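Local atomic coordinates of D-glycero-D-manno-heptose 1-phosphate kinase (Bacteroides thetaiotaomicron, PDB entry 3K85), a protein that probably transfers phosphate from ATP to a sugar-type substrate, as a kinase of the GHMP family. Residues S79-V84 and F99-Y104; G83-I88 and K125-W130; M119-L124 and Y162-G167. All blocks are in the same frame, centred on the assembly; numbering follows the deposited sequence.

Contact 1 of 3, residues S79-V84 and F99-Y104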
# COMPACT_ATOMS: atom_id res chain seq x y z
N SER A 79 4.90 -20.04 28.25
CA SER A 79 4.93 -18.66 28.71
C SER A 79 4.05 -17.78 27.82
O SER A 79 3.19 -17.03 28.32
CB SER A 79 6.36 -18.14 28.71
OG SER A 79 7.18 -18.85 29.63
N LEU A 80 4.26 -17.88 26.51
CA LEU A 80 3.50 -17.10 25.54
C LEU A 80 2.00 -17.19 25.74
O LEU A 80 1.31 -16.17 25.78
CB LEU A 80 3.87 -17.56 24.13
CG LEU A 80 5.04 -16.84 23.46
CD1 LEU A 80 6.09 -16.45 24.46
CD2 LEU A 80 5.62 -17.74 22.40
N ILE A 81 1.49 -18.41 25.88
CA ILE A 81 0.06 -18.61 26.10
C ILE A 81 -0.36 -18.01 27.44
O ILE A 81 -1.38 -17.33 27.55
CB ILE A 81 -0.28 -20.11 26.11
CG1 ILE A 81 -0.15 -20.67 24.70
CG2 ILE A 81 -1.68 -20.33 26.67
CD1 ILE A 81 -0.47 -22.15 24.61
N LYS A 82 0.44 -18.29 28.47
CA LYS A 82 0.16 -17.77 29.80
C LYS A 82 0.21 -16.24 29.81
O LYS A 82 -0.66 -15.59 30.38
CB LYS A 82 1.15 -18.38 30.79
CG LYS A 82 0.94 -19.89 30.97
CD LYS A 82 2.05 -20.54 31.78
CE LYS A 82 1.79 -22.03 31.96
NZ LYS A 82 2.90 -22.70 32.69
N GLY A 83 1.22 -15.68 29.16
CA GLY A 83 1.33 -14.23 29.09
C GLY A 83 0.08 -13.60 28.46
O GLY A 83 -0.51 -12.65 29.00
N VAL A 84 -0.33 -14.12 27.31
CA VAL A 84 -1.50 -13.59 26.63
C VAL A 84 -2.74 -13.76 27.48
O VAL A 84 -3.48 -12.81 27.71
CB VAL A 84 -1.73 -14.28 25.28
CG1 VAL A 84 -2.97 -13.71 24.61
CG2 VAL A 84 -0.51 -14.07 24.38
N PHE A 99 -10.94 -23.63 29.18
CA PHE A 99 -10.86 -23.91 27.75
C PHE A 99 -9.70 -24.82 27.38
O PHE A 99 -8.80 -25.08 28.18
CB PHE A 99 -10.68 -22.60 27.00
CG PHE A 99 -9.42 -21.86 27.37
CD1 PHE A 99 -8.24 -22.09 26.68
CD2 PHE A 99 -9.41 -20.99 28.46
CE1 PHE A 99 -7.05 -21.47 27.07
CE2 PHE A 99 -8.23 -20.35 28.86
CZ PHE A 99 -7.05 -20.59 28.17
N LYS A 100 -9.72 -25.28 26.13
CA LYS A 100 -8.67 -26.13 25.61
C LYS A 100 -8.01 -25.27 24.54
O LYS A 100 -8.70 -24.62 23.76
CB LYS A 100 -9.28 -27.40 24.99
CG LYS A 100 -8.28 -28.50 24.66
CD LYS A 100 -8.92 -29.67 23.89
CE LYS A 100 -9.94 -30.48 24.72
NZ LYS A 100 -11.22 -29.76 24.98
N ILE A 101 -6.68 -25.23 24.53
CA ILE A 101 -5.97 -24.42 23.54
C ILE A 101 -4.78 -25.16 22.94
O ILE A 101 -3.91 -25.65 23.65
CB ILE A 101 -5.51 -23.07 24.16
CG1 ILE A 101 -4.79 -22.23 23.10
CG2 ILE A 101 -4.62 -23.31 25.37
CD1 ILE A 101 -4.30 -20.89 23.59
N THR A 102 -4.76 -25.24 21.61
CA THR A 102 -3.70 -25.94 20.89
C THR A 102 -2.80 -24.99 20.14
O THR A 102 -3.26 -24.00 19.59
CB THR A 102 -4.30 -26.94 19.92
OG1 THR A 102 -5.11 -27.85 20.66
CG2 THR A 102 -3.21 -27.70 19.18
N THR A 103 -1.52 -25.30 20.07
CA THR A 103 -0.60 -24.39 19.43
C THR A 103 0.57 -25.04 18.71
O THR A 103 1.18 -25.97 19.24
CB THR A 103 -0.04 -23.41 20.49
OG1 THR A 103 -1.05 -22.48 20.88
CG2 THR A 103 1.12 -22.66 19.95
N TYR A 104 0.89 -24.56 17.51
CA TYR A 104 2.04 -25.05 16.78
C TYR A 104 2.50 -24.03 15.75
O TYR A 104 1.72 -23.20 15.30
CB TYR A 104 1.79 -26.44 16.16
CG TYR A 104 0.94 -26.52 14.91
CD1 TYR A 104 1.52 -26.36 13.64
CD2 TYR A 104 -0.43 -26.78 14.99
CE1 TYR A 104 0.74 -26.47 12.48
CE2 TYR A 104 -1.21 -26.88 13.83
CZ TYR A 104 -0.63 -26.73 12.58
OH TYR A 104 -1.41 -26.80 11.45
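Ile81 on the helix and Ile101 on the strand reach toward each other tip to tip, and their methyl ends form the heart of this contact. CD1 of Ile101 lies 4.1 Å from CG2 of Ile81. The same methyl is 4.2 Å from CD1 of Ile81, and therefore rests against both branches of the helix residue. Ile101 achieves this by extending straight from the sheet: CG1 is anti to the backbone N (chi1 -179°), and the remaining bond is also anti. Beside this pair the strand offers a more polar neighbour, Thr103. CD1 of Ile81 approaches OG1 of Thr103 to 3.8 Å, the two side chains running past each other in opposite directions. Thr103 OG1 also makes a weak bond of 3.0 Å to Thr102 O, which gives the hydroxyl a polar partner of its own. Branched residues suit both surfaces: the forked isoleucine spreads two arms over the strand, while beta-branching favours the extended backbone of Ile101 and Thr103. Around them, Ile55 of strand 52-57 touches both isoleucines, and Ile123 of helix 115-131 packs on Ile81, so that a second helix shares the layer. Strand 99-105 itself is held by backbone bonds to strands 39-47 and 52-57, with Thr102 turned away from the helix. Helix 79-91 thus lies on one face of the mixed sheet through a buried aliphatic layer, the alpha/beta packing of the N-terminal domain of a GHMP kinase.

Contact 2 of 3, residues G83-I88 and K125-W130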
# COMPACT_ATOMS: atom_id res chain seq x y z
N GLY A 83 1.22 -15.68 29.16
CA GLY A 83 1.33 -14.23 29.09
C GLY A 83 0.08 -13.60 28.46
O GLY A 83 -0.51 -12.65 29.00
N VAL A 84 -0.33 -14.12 27.31
CA VAL A 84 -1.50 -13.59 26.63
C VAL A 84 -2.74 -13.76 27.48
O VAL A 84 -3.48 -12.81 27.71
CB VAL A 84 -1.73 -14.28 25.28
CG1 VAL A 84 -2.97 -13.71 24.61
CG2 VAL A 84 -0.51 -14.07 24.38
N TYR A 85 -2.97 -14.98 27.95
CA TYR A 85 -4.13 -15.25 28.78
C TYR A 85 -4.18 -14.33 30.00
O TYR A 85 -5.25 -13.82 30.35
CB TYR A 85 -4.11 -16.70 29.26
CG TYR A 85 -5.22 -17.00 30.23
CD1 TYR A 85 -6.53 -17.11 29.80
CD2 TYR A 85 -4.96 -17.09 31.61
CE1 TYR A 85 -7.57 -17.31 30.70
CE2 TYR A 85 -6.00 -17.28 32.52
CZ TYR A 85 -7.30 -17.39 32.06
OH TYR A 85 -8.34 -17.54 32.94
N ASN A 86 -3.05 -14.11 30.66
CA ASN A 86 -3.04 -13.25 31.85
C ASN A 86 -3.39 -11.80 31.50
O ASN A 86 -4.28 -11.19 32.11
CB ASN A 86 -1.67 -13.31 32.55
CG ASN A 86 -1.41 -14.66 33.22
OD1 ASN A 86 -2.34 -15.36 33.61
ND2 ASN A 86 -0.14 -15.01 33.36
N ARG A 87 -2.68 -11.28 30.50
CA ARG A 87 -2.87 -9.92 30.01
C ARG A 87 -4.32 -9.65 29.64
O ARG A 87 -4.85 -8.59 29.98
CB ARG A 87 -1.98 -9.68 28.79
CG ARG A 87 -1.70 -8.21 28.49
CD ARG A 87 -0.70 -7.63 29.49
NE ARG A 87 -0.05 -6.43 28.95
CZ ARG A 87 -0.68 -5.29 28.74
NH1 ARG A 87 -1.98 -5.20 29.02
NH2 ARG A 87 -0.04 -4.26 28.21
N ILE A 88 -4.96 -10.60 28.96
CA ILE A 88 -6.36 -10.44 28.55
C ILE A 88 -7.30 -10.50 29.75
O ILE A 88 -8.31 -9.78 29.80
CB ILE A 88 -6.82 -11.53 27.50
CG1 ILE A 88 -6.05 -11.38 26.18
CG2 ILE A 88 -8.31 -11.38 27.20
CD1 ILE A 88 -6.21 -10.01 25.54
N LYS A 125 -5.04 -13.10 18.51
CA LYS A 125 -6.11 -13.16 17.54
C LYS A 125 -7.16 -14.19 17.94
O LYS A 125 -8.36 -13.96 17.79
CB LYS A 125 -5.57 -13.45 16.14
CG LYS A 125 -5.58 -12.23 15.23
CD LYS A 125 -7.00 -11.70 15.07
CE LYS A 125 -7.10 -10.63 14.00
NZ LYS A 125 -6.06 -9.58 14.20
N ALA A 126 -6.72 -15.34 18.46
CA ALA A 126 -7.68 -16.36 18.86
C ALA A 126 -8.53 -15.79 19.99
O ALA A 126 -9.75 -15.90 19.96
CB ALA A 126 -6.98 -17.63 19.31
N PHE A 127 -7.88 -15.17 20.98
CA PHE A 127 -8.62 -14.58 22.10
C PHE A 127 -9.56 -13.47 21.62
O PHE A 127 -10.73 -13.42 22.04
CB PHE A 127 -7.66 -14.04 23.18
CG PHE A 127 -7.19 -15.10 24.14
CD1 PHE A 127 -8.03 -15.59 25.14
CD2 PHE A 127 -5.90 -15.63 24.04
CE1 PHE A 127 -7.61 -16.59 26.01
CE2 PHE A 127 -5.47 -16.63 24.91
CZ PHE A 127 -6.33 -17.11 25.89
N ILE A 128 -9.07 -12.60 20.74
CA ILE A 128 -9.91 -11.51 20.22
C ILE A 128 -11.16 -12.08 19.54
O ILE A 128 -12.28 -11.64 19.81
CB ILE A 128 -9.13 -10.65 19.20
CG1 ILE A 128 -7.93 -9.99 19.89
CG2 ILE A 128 -10.07 -9.62 18.57
CD1 ILE A 128 -6.96 -9.30 18.94
N GLU A 129 -10.95 -13.06 18.67
CA GLU A 129 -12.06 -13.72 17.97
C GLU A 129 -12.98 -14.37 19.00
O GLU A 129 -14.20 -14.23 18.96
CB GLU A 129 -11.49 -14.80 17.04
CG GLU A 129 -12.49 -15.47 16.13
CD GLU A 129 -13.18 -14.48 15.21
OE1 GLU A 129 -12.48 -13.61 14.65
OE2 GLU A 129 -14.42 -14.59 15.06
N TRP A 130 -12.36 -15.09 19.92
CA TRP A 130 -13.02 -15.79 21.02
C TRP A 130 -13.90 -14.84 21.86
O TRP A 130 -15.11 -15.02 21.97
CB TRP A 130 -11.90 -16.45 21.86
CG TRP A 130 -12.20 -17.09 23.21
CD1 TRP A 130 -11.28 -17.33 24.22
CD2 TRP A 130 -13.44 -17.61 23.68
NE1 TRP A 130 -11.89 -17.95 25.27
CE2 TRP A 130 -13.21 -18.14 24.97
CE3 TRP A 130 -14.73 -17.67 23.14
CZ2 TRP A 130 -14.23 -18.73 25.73
CZ3 TRP A 130 -15.74 -18.26 23.90
CH2 TRP A 130 -15.48 -18.78 25.18
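Phe127 projects its ring from helix 115-131 toward three side chains of helix 79-91, joining two neighbouring helices that cover the sheet of the GHMP kinase N-terminal domain. The short segments run in broadly the same direction, at a crossing angle of -39°, with their axes 10.9 Å apart at closest approach. That spacing suits one large ring inserted between them. Val84 comes at the ring obliquely through a single branch: CG1 lies 3.5 Å from CD2 of Phe127, brought there because it stands anti to the backbone N (chi1 179°). Tyr85 meets the far end of the phenylalanine with its own ring edge. CD1 of Tyr85 is 3.9 Å from CZ of Phe127 and 4.0 Å from CE1, which lies in the plane of the tyrosine ring. The hydroxyl of Tyr85 has its own partners: OH is hydrogen-bonded to Met69 O and Lys97 N. A purely hydrocarbon ring suits Phe127, since everything it meets across this contact is carbon. An alanine here would remove the ring, which would probably open a gap between the helices and leave Val84 CG1 and the edge of Tyr85 without their packing partner. Nearer the root of the phenylalanine, Ile88 adds a looser touch, its CG1 4.3 Å from Phe127 CB.

Contact 3 of 3, residues M119-L124 and Y162-G167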
# COMPACT_ATOMS: atom_id res chain seq x y z
N MSE A 119 3.64 -15.85 16.97
CA MSE A 119 2.78 -16.70 17.81
C MSE A 119 1.96 -15.92 18.83
O MSE A 119 0.79 -16.26 19.08
CB MSE A 119 3.61 -17.77 18.52
CG MSE A 119 2.79 -18.64 19.49
SE MSE A 119 1.28 -19.58 18.66
CE MSE A 119 2.33 -20.83 17.62
N VAL A 120 2.56 -14.90 19.44
CA VAL A 120 1.84 -14.07 20.41
C VAL A 120 0.66 -13.39 19.68
O VAL A 120 -0.46 -13.37 20.19
CB VAL A 120 2.77 -12.97 21.01
CG1 VAL A 120 1.94 -11.96 21.81
CG2 VAL A 120 3.82 -13.60 21.91
N VAL A 121 0.92 -12.87 18.49
CA VAL A 121 -0.15 -12.24 17.71
C VAL A 121 -1.24 -13.27 17.42
O VAL A 121 -2.42 -13.02 17.63
CB VAL A 121 0.39 -11.68 16.36
CG1 VAL A 121 -0.78 -11.12 15.50
CG2 VAL A 121 1.43 -10.59 16.63
N CYS A 122 -0.83 -14.44 16.95
CA CYS A 122 -1.78 -15.50 16.65
C CYS A 122 -2.63 -15.82 17.87
O CYS A 122 -3.86 -15.87 17.78
CB CYS A 122 -1.02 -16.76 16.19
SG CYS A 122 -2.12 -18.12 15.77
N ILE A 123 -1.99 -16.03 19.01
CA ILE A 123 -2.74 -16.34 20.22
C ILE A 123 -3.70 -15.19 20.54
O ILE A 123 -4.87 -15.43 20.88
CB ILE A 123 -1.80 -16.57 21.42
CG1 ILE A 123 -0.91 -17.79 21.14
CG2 ILE A 123 -2.61 -16.80 22.68
CD1 ILE A 123 0.16 -18.01 22.19
N LEU A 124 -3.22 -13.96 20.44
CA LEU A 124 -4.06 -12.79 20.69
C LEU A 124 -5.28 -12.81 19.78
O LEU A 124 -6.41 -12.58 20.21
CB LEU A 124 -3.26 -11.50 20.45
CG LEU A 124 -2.67 -10.91 21.73
CD1 LEU A 124 -1.68 -9.80 21.39
CD2 LEU A 124 -3.80 -10.38 22.60
N TYR A 162 4.29 -6.09 14.42
CA TYR A 162 3.49 -5.39 13.42
C TYR A 162 3.34 -6.16 12.12
O TYR A 162 2.27 -6.14 11.50
CB TYR A 162 4.09 -4.00 13.17
CG TYR A 162 3.83 -3.02 14.29
CD1 TYR A 162 2.69 -2.22 14.29
CD2 TYR A 162 4.68 -2.96 15.40
CE1 TYR A 162 2.39 -1.38 15.36
CE2 TYR A 162 4.38 -2.12 16.49
CZ TYR A 162 3.24 -1.34 16.46
OH TYR A 162 2.90 -0.56 17.55
N ALA A 163 4.41 -6.83 11.68
CA ALA A 163 4.34 -7.59 10.45
C ALA A 163 3.28 -8.69 10.60
O ALA A 163 2.40 -8.85 9.75
CB ALA A 163 5.70 -8.20 10.13
N ALA A 164 3.33 -9.41 11.71
CA ALA A 164 2.39 -10.49 11.93
C ALA A 164 0.93 -10.05 11.91
O ALA A 164 0.09 -10.71 11.29
CB ALA A 164 2.70 -11.19 13.25
N ALA A 165 0.63 -8.94 12.57
CA ALA A 165 -0.75 -8.45 12.63
C ALA A 165 -1.25 -7.75 11.36
O ALA A 165 -2.44 -7.83 11.04
CB ALA A 165 -0.91 -7.51 13.85
N PHE A 166 -0.35 -7.07 10.66
CA PHE A 166 -0.72 -6.34 9.45
C PHE A 166 -0.70 -7.15 8.16
O PHE A 166 -1.65 -7.09 7.39
CB PHE A 166 0.16 -5.09 9.31
CG PHE A 166 -0.25 -3.98 10.24
CD1 PHE A 166 -1.08 -2.94 9.80
CD2 PHE A 166 0.17 -3.99 11.58
CE1 PHE A 166 -1.48 -1.93 10.68
CE2 PHE A 166 -0.22 -2.98 12.46
CZ PHE A 166 -1.05 -1.94 12.01
N GLY A 167 0.38 -7.91 7.92
CA GLY A 167 0.47 -8.73 6.72
C GLY A 167 0.87 -7.97 5.47
O GLY A 167 0.71 -6.74 5.40
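Val121 meets Ala164 and Ala165 where helix 115-131 packs on the last turn of helix 159-166, inside the N-terminal domain of the GHMP kinase fold. The apolar contacts come first. CG2 of Val121 lies 3.7 Å from CB of Ala164, which is also 3.9 Å from the valine CB, so the alanine methyl rests against the fork rather than one tip alone. The other arm, CG1, stands anti to the backbone N (chi1 175°) and reaches Ala165, with CB of that alanine 4.0 Å away. A second kind of contact is between side chain and main chain: the same CG1 packs against the helix backbone itself, 3.9 Å from Ala165 N. The closeness is consistent with the small alanines, whose methyls keep little bulk between the backbones; Val121 CA and Ala165 CA are 6.4 Å apart, and the two methyls of valine cover both alanines. The polar contacts lie outside this patch: Cys122 O accepts a hydrogen bond from Ser6 OG, and Ala164 is bonded through its backbone to Ala336. On helix 159-166 the Phe166 ring meets Tyr138 of helix 137-151 edge to face. The last kind is the backbone bonding of the helix end. Gly167 is the first residue to leave the helix, and its positive phi of 79° is a conformation that glycine adopts readily, while its N still donates to Ala163 O over 2.9 Å.

In the fold
All three contacts are buried, and all lie in the N-terminal domain, but they join different elements. Contact 1 sets helix 79-91 on the sheet, contact 2 sets the same helix beside helix 115-131, and contact 3 carries that second helix onward to helix 159-166, closer to the centre of the chain. Their chemistry follows: aliphatic tips with a threonine hydroxyl against the strand, an aromatic ring between well-separated helices, and small alanines where backbones come close. Contacts 1 and 2 overlap at Gly83 and Val84, though Val84 does its packing in contact 2; Phe99 also packs on Tyr85. Ile123 and Leu124 of segment 119-124 pack on Ile81, Val84 and Ile88 of helix 79-91.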